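Long-range contacts in spindle assembly abnormal protein 6 homolog (Drosophila melanogaster, PDB 5AL7), which forms the central scaffold of the centriole, building the ninefold cartwheel from homodimers, and is required for centrosome duplication: residues Ser14-Tyr19 / Leu161-Phe166; Val24-Ser29 / Leu50-Val55; Leu60-Leu65 / Met74-Val79. The protein carries 1 engineered substitution. All blocks are in the same frame, centred on the assembly; numbering follows the deposited sequence.

All three contacts lie in the N-terminal head of SAS-6 or where it meets the coiled-coil stalk. Interactions 2 and 3 are successive hairpins of one sheet, their centres about 10 Å apart. They are joined where strands 44-55 and 60-67 run side by side, with a salt bridge of 2.8 Å between Glu53 OE2 and Arg64 NH2. Interaction 1 closes a much longer loop, whose chain contains both hairpins, and brings the N-terminal segment to the first turns of the stalk helix. Its centre is about 10 Å from that of interaction 3 and 15 Å from that of interaction 2. Met17 touches both hairpins, through Gln62, Glu53 and Val55.

Interaction 1 (Ser14-Tyr19 / Leu161-Phe166); sequences SAKMDY and LNTVLF
The Phe166 ring meets the N-terminal segment through two side chains. Lys16 CB lies over one face, 4.1 Å above the plane and displaced toward the rim, while the Asp18 carboxylate approaches obliquely, its plane turned 47° from that of the ring. Asp18 OD2 comes to 3.7 Å from Phe166 CE1. Because Phe166 CG stands opposite the backbone N (chi1 169°), the ring projects from the helix toward Lys16 and Asp18.

Beyond the ring, Lys16 runs back along the helix toward its first turn. Lys16 CG passes 3.8 Å from Thr163 CG2. Lys16 CE then reaches Asn162 OD1 at 3.5 Å, the lysine and asparagine chains crossing at about a right angle. A bend at the last torsion (chi4 69°) turns the ammonium group onto its own segment: Lys16 NZ donates to Ser14 O at 2.7 Å, in the carbonyl plane. Ser14 CB rests against Thr163 OG1, although Ser14 is poorly ordered.

Thr163 also packs on Ile76 of strand 70-80. Phe166 touches Arg72 of the second subunit, and Val164 and Leu165 pack on Leu165 of that subunit.

This is the junction between the N-terminal head domain and the coiled-coil helix that dimerises the protein. Within the two segments it is van der Waals packing of Lys16, Asp18 and Ser14 on Phe166 and Thr163; a hydrogen bond from Met17 N to Tyr167 OH adds a polar tie one residue further along the helix, while the lysine ammonium group bonds to a carbonyl of its own segment instead of one on the helix.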
ATOM      1  N   SER A  14     -11.573 -18.333  -0.325  1.00106.81           N
ATOM      2  CA  SER A  14     -10.375 -18.657   0.442  1.00 80.88           C
ATOM      3  C   SER A  14     -10.402 -17.994   1.787  1.00 56.43           C
ATOM      4  O   SER A  14     -10.870 -16.868   1.932  1.00 63.65           O
ATOM      5  CB  SER A  14      -9.092 -18.237  -0.276  1.00 75.50           C
ATOM      6  OG  SER A  14      -7.942 -18.629   0.466  1.00 66.52           O
ATOM      7  N   ALA A  15      -9.848 -18.704   2.757  1.00 49.14           N
ATOM      8  CA  ALA A  15      -9.813 -18.251   4.125  1.00 52.72           C
ATOM      9  C   ALA A  15      -8.994 -16.977   4.240  1.00 55.60           C
ATOM     10  O   ALA A  15      -7.848 -16.907   3.774  1.00 46.14           O
ATOM     11  CB  ALA A  15      -9.251 -19.342   5.033  1.00 45.30           C
ATOM     12  N   LYS A  16      -9.612 -15.972   4.850  1.00 49.99           N
ATOM     13  CA  LYS A  16      -8.965 -14.707   5.151  1.00 51.06           C
ATOM     14  C   LYS A  16      -8.771 -14.641   6.648  1.00 42.98           C
ATOM     15  O   LYS A  16      -9.678 -14.969   7.403  1.00 52.25           O
ATOM     16  CB  LYS A  16      -9.810 -13.527   4.677  1.00 54.68           C
ATOM     17  CG  LYS A  16     -10.067 -13.514   3.201  1.00 47.46           C
ATOM     18  CD  LYS A  16     -11.384 -12.838   2.902  1.00 56.81           C
ATOM     19  CE  LYS A  16     -11.831 -13.193   1.493  1.00 80.79           C
ATOM     20  NZ  LYS A  16     -12.232 -14.634   1.374  1.00 85.31           N
ATOM     21  N   MET A  17      -7.580 -14.252   7.076  1.00 40.01           N
ATOM     22  CA  MET A  17      -7.292 -14.097   8.494  1.00 38.59           C
ATOM     23  C   MET A  17      -7.782 -12.732   8.981  1.00 43.78           C
ATOM     24  O   MET A  17      -6.990 -11.883   9.381  1.00 49.92           O
ATOM     25  CB  MET A  17      -5.800 -14.288   8.760  1.00 38.97           C
ATOM     26  CG  MET A  17      -5.300 -15.683   8.383  1.00 41.64           C
ATOM     27  SD  MET A  17      -5.988 -17.035   9.376  1.00 44.77           S
ATOM     28  CE  MET A  17      -5.029 -16.844  10.879  1.00 35.93           C
ATOM     29  N   ASP A  18      -9.094 -12.517   8.885  1.00 41.15           N
ATOM     30  CA  ASP A  18      -9.727 -11.273   9.309  1.00 34.09           C
ATOM     31  C   ASP A  18     -10.331 -11.428  10.706  1.00 39.15           C
ATOM     32  O   ASP A  18     -11.555 -11.408  10.871  1.00 39.92           O
ATOM     33  CB  ASP A  18     -10.805 -10.858   8.303  1.00 35.15           C
ATOM     34  CG  ASP A  18     -11.158  -9.375   8.394  1.00 49.18           C
ATOM     35  OD1 ASP A  18     -10.599  -8.683   9.281  1.00 47.69           O
ATOM     36  OD2 ASP A  18     -11.998  -8.906   7.578  1.00 48.91           O
ATOM     37  N   TYR A  19      -9.472 -11.623  11.704  1.00 37.38           N
ATOM     38  CA  TYR A  19      -9.941 -11.860  13.064  1.00 37.84           C
ATOM     39  C   TYR A  19      -9.428 -10.800  14.027  1.00 49.33           C
ATOM     40  O   TYR A  19      -9.405 -11.014  15.247  1.00 53.91           O
ATOM     41  CB  TYR A  19      -9.529 -13.253  13.549  1.00 32.43           C
ATOM     42  CG  TYR A  19     -10.114 -14.360  12.715  1.00 34.32           C
ATOM     43  CD1 TYR A  19     -11.447 -14.723  12.846  1.00 40.24           C
ATOM     44  CD2 TYR A  19      -9.328 -15.047  11.788  1.00 35.17           C
ATOM     45  CE1 TYR A  19     -11.992 -15.737  12.075  1.00 43.14           C
ATOM     46  CE2 TYR A  19      -9.861 -16.061  11.013  1.00 37.72           C
ATOM     47  CZ  TYR A  19     -11.195 -16.402  11.164  1.00 44.87           C
ATOM     48  OH  TYR A  19     -11.733 -17.408  10.398  1.00 48.62           O
ATOM     49  N   LEU A 161      -8.497 -13.956  -6.308  1.00 49.24           N
ATOM     50  CA  LEU A 161      -8.396 -12.495  -6.372  1.00 49.10           C
ATOM     51  C   LEU A 161      -8.965 -11.766  -5.177  1.00 40.83           C
ATOM     52  O   LEU A 161      -8.342 -10.838  -4.668  1.00 39.03           O
ATOM     53  CB  LEU A 161      -9.072 -11.977  -7.638  1.00 50.94           C
ATOM     54  CG  LEU A 161      -8.053 -11.659  -8.721  1.00 56.37           C
ATOM     55  CD1 LEU A 161      -7.343 -12.948  -9.171  1.00 50.10           C
ATOM     56  CD2 LEU A 161      -8.736 -10.960  -9.882  1.00 60.43           C
ATOM     57  N   ASN A 162     -10.121 -12.199  -4.697  1.00 35.50           N
ATOM     58  CA  ASN A 162     -10.723 -11.495  -3.580  1.00 38.43           C
ATOM     59  C   ASN A 162      -9.796 -11.461  -2.373  1.00 41.15           C
ATOM     60  O   ASN A 162      -9.544 -10.393  -1.796  1.00 46.53           O
ATOM     61  CB  ASN A 162     -12.052 -12.123  -3.191  1.00 47.65           C
ATOM     62  CG  ASN A 162     -12.895 -11.184  -2.354  1.00 75.10           C
ATOM     63  OD1 ASN A 162     -13.143 -11.433  -1.170  1.00 78.25           O
ATOM     64  ND2 ASN A 162     -13.310 -10.069  -2.960  1.00 80.47           N
ATOM     65  N   THR A 163      -9.232 -12.621  -2.048  1.00 40.07           N
ATOM     66  CA  THR A 163      -8.356 -12.764  -0.893  1.00 32.69           C
ATOM     67  C   THR A 163      -7.073 -11.962  -1.057  1.00 30.87           C
ATOM     68  O   THR A 163      -6.627 -11.264  -0.133  1.00 27.25           O
ATOM     69  CB  THR A 163      -7.984 -14.227  -0.673  1.00 42.41           C
ATOM     70  OG1 THR A 163      -9.158 -15.043  -0.793  1.00 36.77           O
ATOM     71  CG2 THR A 163      -7.323 -14.413   0.684  1.00 25.07           C
ATOM     72  N   VAL A 164      -6.488 -12.062  -2.247  1.00 25.00           N
ATOM     73  CA  VAL A 164      -5.274 -11.327  -2.556  1.00 30.43           C
ATOM     74  C   VAL A 164      -5.481  -9.836  -2.386  1.00 28.99           C
ATOM     75  O   VAL A 164      -4.668  -9.147  -1.766  1.00 24.36           O
ATOM     76  CB  VAL A 164      -4.806 -11.595  -3.988  1.00 31.15           C
ATOM     77  CG1 VAL A 164      -3.568 -10.787  -4.292  1.00 23.82           C
ATOM     78  CG2 VAL A 164      -4.516 -13.069  -4.166  1.00 36.76           C
ATOM     79  N   LEU A 165      -6.601  -9.360  -2.919  1.00 31.48           N
ATOM     80  CA  LEU A 165      -6.957  -7.952  -2.860  1.00 27.13           C
ATOM     81  C   LEU A 165      -7.129  -7.520  -1.418  1.00 37.06           C
ATOM     82  O   LEU A 165      -6.745  -6.408  -1.055  1.00 27.35           O
ATOM     83  CB  LEU A 165      -8.219  -7.705  -3.684  1.00 28.83           C
ATOM     84  CG  LEU A 165      -8.692  -6.266  -3.868  1.00 45.92           C
ATOM     85  CD1 LEU A 165      -7.505  -5.418  -4.272  1.00 50.14           C
ATOM     86  CD2 LEU A 165      -9.769  -6.228  -4.946  1.00 31.96           C
ATOM     87  N   PHE A 166      -7.676  -8.420  -0.600  1.00 27.06           N
ATOM     88  CA  PHE A 166      -7.818  -8.177   0.828  1.00 27.24           C
ATOM     89  C   PHE A 166      -6.456  -7.951   1.494  1.00 34.90           C
ATOM     90  O   PHE A 166      -6.258  -6.974   2.234  1.00 39.19           O
ATOM     91  CB  PHE A 166      -8.539  -9.346   1.500  1.00 36.28           C
ATOM     92  CG  PHE A 166      -8.503  -9.298   3.005  1.00 37.54           C
ATOM     93  CD1 PHE A 166      -9.387  -8.483   3.703  1.00 29.85           C
ATOM     94  CD2 PHE A 166      -7.572 -10.047   3.721  1.00 40.53           C
ATOM     95  CE1 PHE A 166      -9.349  -8.429   5.086  1.00 32.98           C
ATOM     96  CE2 PHE A 166      -7.530  -9.995   5.096  1.00 40.48           C
ATOM     97  CZ  PHE A 166      -8.419  -9.184   5.783  1.00 39.57           C
TER

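Interaction 2 (Val24-Ser29 / Leu50-Val55); sequences VNILPS and LYAERV
Ile26 packs on Ala52, with Ile26 CG1 3.4 Å from Ala52 CB. A chi1 of 60° places Ile26 CG1 between its backbone N and carbonyl carbon, directed at the alanine, while Ile26 CG2 lies against the Arg54 chain, 3.6 Å from Arg54 NH1. Val24 CG1 lies over one face of the same guanidinium, offset toward its rim. Ser29 OG approaches the Tyr51 ring obliquely near CD2.

The backbone sets these positions. Val24 and Arg54 form an antiparallel hydrogen-bonded pair, with both N-to-O distances 2.9 Å, and Asn25 and Glu53 follow as a non-hydrogen-bonded pair. Ile26 N still reaches Ala52 O at 2.9 Å, but the N-H...O angle falls to 134° and the donor is tilted 28° from the carbonyl plane, where the chain turns a corner at Ile26 and Leu27. Past the corner, Ser29 CA makes a CH...O contact of 3.2 Å with Leu50 O.

Farther out, Glu53 has its polar partner in Arg64, and Tyr51 OH is hydrogen-bonded to Gln71. Helix 97-113 packs on the side of Ile26 and Leu27 through Val105 and Leu108. The arrangement is that of an antiparallel beta hairpin with a corner in its first strand, the opening hairpin of the sheet in the SAS-6 N-terminal head domain, whose family belongs with the XRCC4 head fold.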
ATOM      1  N   VAL A  24      -2.427 -13.592  15.597  1.00 37.86           N
ATOM      2  CA  VAL A  24      -1.126 -13.636  16.245  1.00 41.05           C
ATOM      3  C   VAL A  24      -0.037 -13.968  15.218  1.00 37.11           C
ATOM      4  O   VAL A  24      -0.133 -14.969  14.508  1.00 34.84           O
ATOM      5  CB  VAL A  24      -1.100 -14.697  17.375  1.00 31.63           C
ATOM      6  CG1 VAL A  24       0.196 -14.610  18.147  1.00 32.71           C
ATOM      7  CG2 VAL A  24      -2.258 -14.506  18.309  1.00 33.11           C
ATOM      8  N   ASN A  25       0.992 -13.133  15.131  1.00 38.53           N
ATOM      9  CA  ASN A  25       2.123 -13.413  14.249  1.00 45.66           C
ATOM     10  C   ASN A  25       3.034 -14.460  14.865  1.00 51.39           C
ATOM     11  O   ASN A  25       3.799 -14.151  15.781  1.00 50.54           O
ATOM     12  CB  ASN A  25       2.911 -12.141  13.953  1.00 47.46           C
ATOM     13  CG  ASN A  25       2.539 -11.531  12.628  1.00 55.30           C
ATOM     14  OD1 ASN A  25       2.997 -11.977  11.578  1.00 75.34           O
ATOM     15  ND2 ASN A  25       1.687 -10.521  12.663  1.00 48.11           N
ATOM     16  N   ILE A  26       2.956 -15.699  14.376  1.00 49.73           N
ATOM     17  CA  ILE A  26       3.725 -16.781  14.989  1.00 39.15           C
ATOM     18  C   ILE A  26       5.212 -16.639  14.674  1.00 38.11           C
ATOM     19  O   ILE A  26       6.065 -17.232  15.349  1.00 49.40           O
ATOM     20  CB  ILE A  26       3.212 -18.175  14.551  1.00 27.46           C
ATOM     21  CG1 ILE A  26       3.308 -18.377  13.054  1.00 44.81           C
ATOM     22  CG2 ILE A  26       1.778 -18.379  14.968  1.00 31.57           C
ATOM     23  CD1 ILE A  26       3.377 -19.843  12.648  1.00 41.94           C
ATOM     24  N   LEU A  27       5.508 -15.837  13.652  1.00 31.52           N
ATOM     25  CA  LEU A  27       6.873 -15.554  13.221  1.00 28.11           C
ATOM     26  C   LEU A  27       6.881 -14.226  12.492  1.00 48.50           C
ATOM     27  O   LEU A  27       5.973 -13.953  11.706  1.00 62.27           O
ATOM     28  CB  LEU A  27       7.396 -16.667  12.307  1.00 48.46           C
ATOM     29  CG  LEU A  27       8.846 -16.592  11.841  1.00 57.39           C
ATOM     30  CD1 LEU A  27       9.770 -17.002  12.974  1.00 58.09           C
ATOM     31  CD2 LEU A  27       9.068 -17.461  10.613  1.00 69.86           C
ATOM     32  N   PRO A  28       7.880 -13.376  12.762  1.00 51.86           N
ATOM     33  CA  PRO A  28       7.924 -12.107  12.033  1.00 50.30           C
ATOM     34  C   PRO A  28       8.107 -12.317  10.531  1.00 58.91           C
ATOM     35  O   PRO A  28       8.869 -13.197  10.118  1.00 63.20           O
ATOM     36  CB  PRO A  28       9.140 -11.391  12.640  1.00 44.42           C
ATOM     37  CG  PRO A  28       9.968 -12.466  13.212  1.00 57.38           C
ATOM     38  CD  PRO A  28       8.997 -13.501  13.710  1.00 61.62           C
ATOM     39  N   SER A  29       7.385 -11.521   9.744  1.00 71.11           N
ATOM     40  CA  SER A  29       7.422 -11.583   8.283  1.00 74.57           C
ATOM     41  C   SER A  29       8.853 -11.462   7.773  1.00 64.50           C
ATOM     42  O   SER A  29       9.582 -10.548   8.169  1.00 55.50           O
ATOM     43  CB  SER A  29       6.566 -10.475   7.672  1.00 77.70           C
ATOM     44  OG  SER A  29       5.243 -10.530   8.165  1.00 93.05           O
ATOM     45  N   LEU A  50       7.468 -14.378   3.436  1.00 32.46           N
ATOM     46  CA  LEU A  50       6.621 -15.272   4.201  1.00 37.52           C
ATOM     47  C   LEU A  50       5.986 -14.587   5.400  1.00 21.45           C
ATOM     48  O   LEU A  50       6.646 -13.854   6.159  1.00 30.16           O
ATOM     49  CB  LEU A  50       7.402 -16.498   4.649  1.00 44.72           C
ATOM     50  CG  LEU A  50       6.451 -17.587   5.145  1.00 59.27           C
ATOM     51  CD1 LEU A  50       6.907 -18.912   4.584  1.00 71.08           C
ATOM     52  CD2 LEU A  50       6.406 -17.647   6.662  1.00 53.10           C
ATOM     53  N   TYR A  51       4.687 -14.846   5.522  1.00 29.84           N
ATOM     54  CA  TYR A  51       3.816 -14.361   6.581  1.00 34.50           C
ATOM     55  C   TYR A  51       3.216 -15.540   7.329  1.00 33.50           C
ATOM     56  O   TYR A  51       2.434 -16.295   6.756  1.00 35.35           O
ATOM     57  CB  TYR A  51       2.663 -13.530   6.012  1.00 21.35           C
ATOM     58  CG  TYR A  51       3.063 -12.365   5.159  1.00 28.78           C
ATOM     59  CD1 TYR A  51       3.256 -12.510   3.789  1.00 38.54           C
ATOM     60  CD2 TYR A  51       3.231 -11.109   5.717  1.00 31.83           C
ATOM     61  CE1 TYR A  51       3.613 -11.423   3.001  1.00 38.94           C
ATOM     62  CE2 TYR A  51       3.585 -10.022   4.940  1.00 36.28           C
ATOM     63  CZ  TYR A  51       3.774 -10.182   3.589  1.00 31.76           C
ATOM     64  OH  TYR A  51       4.129  -9.094   2.830  1.00 36.11           O
ATOM     65  N   ALA A  52       3.529 -15.689   8.608  1.00 28.66           N
ATOM     66  CA  ALA A  52       2.994 -16.827   9.349  1.00 33.87           C
ATOM     67  C   ALA A  52       2.127 -16.374  10.523  1.00 35.76           C
ATOM     68  O   ALA A  52       2.632 -15.747  11.466  1.00 45.13           O
ATOM     69  CB  ALA A  52       4.142 -17.725   9.832  1.00 28.52           C
ATOM     70  N   GLU A  53       0.829 -16.670  10.485  1.00 34.97           N
ATOM     71  CA  GLU A  53      -0.014 -16.218  11.605  1.00 36.36           C
ATOM     72  C   GLU A  53      -1.124 -17.205  11.988  1.00 30.76           C
ATOM     73  O   GLU A  53      -1.629 -17.950  11.144  1.00 36.98           O
ATOM     74  CB  GLU A  53      -0.614 -14.840  11.282  1.00 38.02           C
ATOM     75  CG  GLU A  53      -1.404 -14.751   9.977  1.00 50.74           C
ATOM     76  CD  GLU A  53      -1.600 -13.312   9.476  1.00 54.59           C
ATOM     77  OE1 GLU A  53      -0.712 -12.457   9.706  1.00 49.35           O
ATOM     78  OE2 GLU A  53      -2.647 -13.037   8.852  1.00 51.92           O
ATOM     79  N   ARG A  54      -1.504 -17.192  13.263  1.00 25.90           N
ATOM     80  CA  ARG A  54      -2.571 -18.070  13.764  1.00 39.76           C
ATOM     81  C   ARG A  54      -3.675 -17.294  14.520  1.00 32.50           C
ATOM     82  O   ARG A  54      -3.535 -16.112  14.826  1.00 28.31           O
ATOM     83  CB  ARG A  54      -1.997 -19.155  14.679  1.00 34.89           C
ATOM     84  CG  ARG A  54      -1.713 -18.658  16.083  1.00 41.57           C
ATOM     85  CD  ARG A  54      -1.356 -19.769  17.062  1.00 67.15           C
ATOM     86  NE  ARG A  54      -1.266 -19.229  18.419  1.00 90.03           N
ATOM     87  CZ  ARG A  54      -0.130 -18.867  19.011  1.00 91.65           C
ATOM     88  NH1 ARG A  54       1.031 -19.018  18.383  1.00 81.76           N
ATOM     89  NH2 ARG A  54      -0.154 -18.370  20.244  1.00 91.33           N
ATOM     90  N   VAL A  55      -4.771 -17.973  14.826  1.00 29.83           N
ATOM     91  CA  VAL A  55      -5.854 -17.375  15.597  1.00 31.27           C
ATOM     92  C   VAL A  55      -5.742 -17.813  17.063  1.00 35.65           C
ATOM     93  O   VAL A  55      -5.448 -18.971  17.354  1.00 48.31           O
ATOM     94  CB  VAL A  55      -7.237 -17.772  15.025  1.00 39.21           C
ATOM     95  CG1 VAL A  55      -8.316 -16.965  15.669  1.00 40.02           C
ATOM     96  CG2 VAL A  55      -7.276 -17.541  13.532  1.00 46.40           C
TER

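Interaction 3 (Leu60-Leu65 / Met74-Val79); sequences LLQLRL and MYITTV
Leu61 and Val79 mark one end of an antiparallel beta hairpin, strands 60-67 and 70-80, in the sheet of the SAS-6 head domain. The two segments run at 168° to each other with their axes 4.7 Å apart at closest approach.

Backbone bonding is regular. Three hydrogen-bonded pairs, Leu61 with Val79, Leu63 with Thr77 and Leu65 with Tyr75, each exchange two N-H...O bonds, with all six N-to-O distances 2.9 Å. Between these pairs the CA atoms of Gln62, Thr78 and Ile76, and just beyond the last pair that of Met74, make CH...O contacts to carbonyls of the opposite strand.

Apolar contacts dominate the face bearing Leu61, Leu63 and Leu65. Leu61 CD2 lies 3.6 Å from Val79 CG1, and both residues also meet Phe100 of helix 97-113; Leu63 extends the cover to Leu108 of that helix. On the other face Arg64 and Ile76 lie side by side and point the same way, Arg64 CG being 3.8 Å from Ile76 CG1. At the hairpin's open end Leu60 CD1 touches Thr78 CG2.

Polar contacts cluster on this second face, around Gln62 and Arg64. Besides its bridge to Glu53, the Arg64 guanidinium makes a cation-pi interaction with Tyr167 of the stalk helix, connecting the hairpin to both the neighbouring strand and the start of the stalk. Bending at chi3 (-79°) turns the Arg64 chain so that Arg64 NE meets Gln62 OE1 in the guanidinium plane, a weak bond of 3.1 Å. The Gln62 amide, on its extended chain, also has two weak bonds from NE2, one to Ala15 O and one, 3.4 Å long, to Thr78 OG1.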
ATOM      1  N   LEU A  60      -6.370 -22.495  14.168  1.00 29.45           N
ATOM      2  CA  LEU A  60      -6.350 -22.075  12.780  1.00 28.45           C
ATOM      3  C   LEU A  60      -5.016 -21.442  12.429  1.00 33.38           C
ATOM      4  O   LEU A  60      -4.625 -20.424  12.999  1.00 42.64           O
ATOM      5  CB  LEU A  60      -7.492 -21.106  12.496  1.00 30.79           C
ATOM      6  CG  LEU A  60      -7.624 -20.671  11.039  1.00 41.23           C
ATOM      7  CD1 LEU A  60      -7.887 -21.860  10.122  1.00 46.57           C
ATOM      8  CD2 LEU A  60      -8.738 -19.665  10.926  1.00 37.78           C
ATOM      9  N   LEU A  61      -4.332 -22.040  11.466  1.00 28.21           N
ATOM     10  CA  LEU A  61      -3.030 -21.546  11.044  1.00 36.82           C
ATOM     11  C   LEU A  61      -3.028 -21.155   9.576  1.00 33.02           C
ATOM     12  O   LEU A  61      -3.538 -21.889   8.723  1.00 30.17           O
ATOM     13  CB  LEU A  61      -1.959 -22.604  11.281  1.00 33.61           C
ATOM     14  CG  LEU A  61      -0.593 -22.320  10.658  1.00 24.86           C
ATOM     15  CD1 LEU A  61       0.166 -21.250  11.432  1.00 39.25           C
ATOM     16  CD2 LEU A  61       0.199 -23.593  10.562  1.00 24.03           C
ATOM     17  N   GLN A  62      -2.455 -19.999   9.273  1.00 22.73           N
ATOM     18  CA  GLN A  62      -2.288 -19.642   7.875  1.00 33.22           C
ATOM     19  C   GLN A  62      -0.869 -19.189   7.575  1.00 29.12           C
ATOM     20  O   GLN A  62      -0.269 -18.400   8.333  1.00 23.94           O
ATOM     21  CB  GLN A  62      -3.268 -18.555   7.450  1.00 37.60           C
ATOM     22  CG  GLN A  62      -3.457 -18.522   5.945  1.00 33.40           C
ATOM     23  CD  GLN A  62      -4.171 -17.291   5.476  1.00 31.23           C
ATOM     24  OE1 GLN A  62      -3.641 -16.186   5.578  1.00 36.03           O
ATOM     25  NE2 GLN A  62      -5.369 -17.465   4.939  1.00 40.35           N
ATOM     26  N   LEU A  63      -0.334 -19.739   6.488  1.00 20.84           N
ATOM     27  CA  LEU A  63       0.969 -19.355   5.951  1.00 32.13           C
ATOM     28  C   LEU A  63       0.776 -18.718   4.585  1.00 30.47           C
ATOM     29  O   LEU A  63       0.214 -19.334   3.676  1.00 31.77           O
ATOM     30  CB  LEU A  63       1.913 -20.552   5.823  1.00 20.62           C
ATOM     31  CG  LEU A  63       2.266 -21.384   7.051  1.00 33.65           C
ATOM     32  CD1 LEU A  63       3.034 -22.632   6.643  1.00 38.85           C
ATOM     33  CD2 LEU A  63       3.083 -20.560   8.003  1.00 39.16           C
ATOM     34  N   ARG A  64       1.208 -17.475   4.451  1.00 28.12           N
ATOM     35  CA  ARG A  64       1.121 -16.786   3.174  1.00 35.48           C
ATOM     36  C   ARG A  64       2.490 -16.578   2.573  1.00 33.34           C
ATOM     37  O   ARG A  64       3.425 -16.126   3.239  1.00 40.44           O
ATOM     38  CB  ARG A  64       0.396 -15.446   3.324  1.00 34.96           C
ATOM     39  CG  ARG A  64      -1.111 -15.599   3.406  1.00 32.02           C
ATOM     40  CD  ARG A  64      -1.794 -14.270   3.574  1.00 22.21           C
ATOM     41  NE  ARG A  64      -1.713 -13.827   4.960  1.00 21.46           N
ATOM     42  CZ  ARG A  64      -0.988 -12.793   5.355  1.00 36.54           C
ATOM     43  NH1 ARG A  64      -0.318 -12.069   4.455  1.00 36.97           N
ATOM     44  NH2 ARG A  64      -0.957 -12.468   6.640  1.00 26.32           N
ATOM     45  N   LEU A  65       2.594 -16.912   1.295  1.00 25.44           N
ATOM     46  CA  LEU A  65       3.838 -16.765   0.558  1.00 29.76           C
ATOM     47  C   LEU A  65       3.632 -15.832  -0.630  1.00 26.26           C
ATOM     48  O   LEU A  65       2.771 -16.084  -1.477  1.00 41.00           O
ATOM     49  CB  LEU A  65       4.322 -18.135   0.101  1.00 39.66           C
ATOM     50  CG  LEU A  65       5.756 -18.322  -0.358  1.00 29.40           C
ATOM     51  CD1 LEU A  65       6.709 -18.267   0.832  1.00 26.38           C
ATOM     52  CD2 LEU A  65       5.826 -19.650  -1.066  1.00 23.35           C
ATOM     53  N   MET A  74       0.321 -14.677  -4.952  1.00 20.61           N
ATOM     54  CA  MET A  74       0.148 -15.175  -3.593  1.00 20.12           C
ATOM     55  C   MET A  74      -0.277 -16.632  -3.503  1.00 34.63           C
ATOM     56  O   MET A  74      -1.180 -17.080  -4.212  1.00 40.42           O
ATOM     57  CB  MET A  74      -0.868 -14.300  -2.860  1.00 42.24           C
ATOM     58  CG  MET A  74      -0.817 -14.392  -1.352  1.00 46.81           C
ATOM     59  SD  MET A  74      -1.939 -13.191  -0.641  1.00 32.22           S
ATOM     60  CE  MET A  74      -1.021 -11.683  -0.926  1.00 30.40           C
ATOM     61  N   TYR A  75       0.361 -17.349  -2.585  1.00 35.21           N
ATOM     62  CA  TYR A  75       0.098 -18.770  -2.347  1.00 36.21           C
ATOM     63  C   TYR A  75      -0.199 -18.945  -0.880  1.00 30.61           C
ATOM     64  O   TYR A  75       0.552 -18.459  -0.028  1.00 27.02           O
ATOM     65  CB  TYR A  75       1.290 -19.634  -2.774  1.00 27.29           C
ATOM     66  CG  TYR A  75       1.745 -19.309  -4.169  1.00 20.35           C
ATOM     67  CD1 TYR A  75       1.141 -19.894  -5.273  1.00 28.14           C
ATOM     68  CD2 TYR A  75       2.747 -18.381  -4.382  1.00 20.12           C
ATOM     69  CE1 TYR A  75       1.559 -19.584  -6.571  1.00 30.88           C
ATOM     70  CE2 TYR A  75       3.167 -18.065  -5.669  1.00 30.05           C
ATOM     71  CZ  TYR A  75       2.572 -18.667  -6.756  1.00 27.57           C
ATOM     72  OH  TYR A  75       2.986 -18.334  -8.024  1.00 36.31           O
ATOM     73  N   ILE A  76      -1.340 -19.551  -0.583  1.00 23.33           N
ATOM     74  CA  ILE A  76      -1.815 -19.609   0.790  1.00 23.82           C
ATOM     75  C   ILE A  76      -2.010 -21.035   1.256  1.00 29.56           C
ATOM     76  O   ILE A  76      -2.597 -21.845   0.538  1.00 21.11           O
ATOM     77  CB  ILE A  76      -3.142 -18.844   0.955  1.00 23.39           C
ATOM     78  CG1 ILE A  76      -2.949 -17.374   0.592  1.00 39.40           C
ATOM     79  CG2 ILE A  76      -3.671 -18.992   2.369  1.00 27.08           C
ATOM     80  CD1 ILE A  76      -4.178 -16.532   0.784  1.00 50.14           C
ATOM     81  N   THR A  77      -1.514 -21.326   2.458  1.00 27.49           N
ATOM     82  CA  THR A  77      -1.778 -22.593   3.136  1.00 22.99           C
ATOM     83  C   THR A  77      -2.561 -22.377   4.423  1.00 24.83           C
ATOM     84  O   THR A  77      -2.098 -21.693   5.344  1.00 25.85           O
ATOM     85  CB  THR A  77      -0.476 -23.338   3.467  1.00 29.63           C
ATOM     86  OG1 THR A  77       0.091 -23.853   2.257  1.00 52.75           O
ATOM     87  CG2 THR A  77      -0.757 -24.495   4.374  1.00 27.33           C
ATOM     88  N   THR A  78      -3.752 -22.954   4.497  1.00 33.26           N
ATOM     89  CA  THR A  78      -4.569 -22.794   5.699  1.00 29.06           C
ATOM     90  C   THR A  78      -4.924 -24.134   6.318  1.00 27.04           C
ATOM     91  O   THR A  78      -5.623 -24.943   5.710  1.00 32.58           O
ATOM     92  CB  THR A  78      -5.874 -22.025   5.406  1.00 36.38           C
ATOM     93  OG1 THR A  78      -5.587 -20.869   4.605  1.00 39.28           O
ATOM     94  CG2 THR A  78      -6.533 -21.597   6.711  1.00 28.52           C
ATOM     95  N   VAL A  79      -4.446 -24.373   7.534  1.00 34.34           N
ATOM     96  CA  VAL A  79      -4.742 -25.630   8.212  1.00 45.71           C
ATOM     97  C   VAL A  79      -5.486 -25.374   9.527  1.00 41.08           C
ATOM     98  O   VAL A  79      -5.028 -24.613  10.381  1.00 37.07           O
ATOM     99  CB  VAL A  79      -3.450 -26.479   8.463  1.00 47.12           C
ATOM    100  CG1 VAL A  79      -2.278 -25.610   8.887  1.00 42.40           C
ATOM    101  CG2 VAL A  79      -3.722 -27.596   9.474  1.00 31.03           C
TER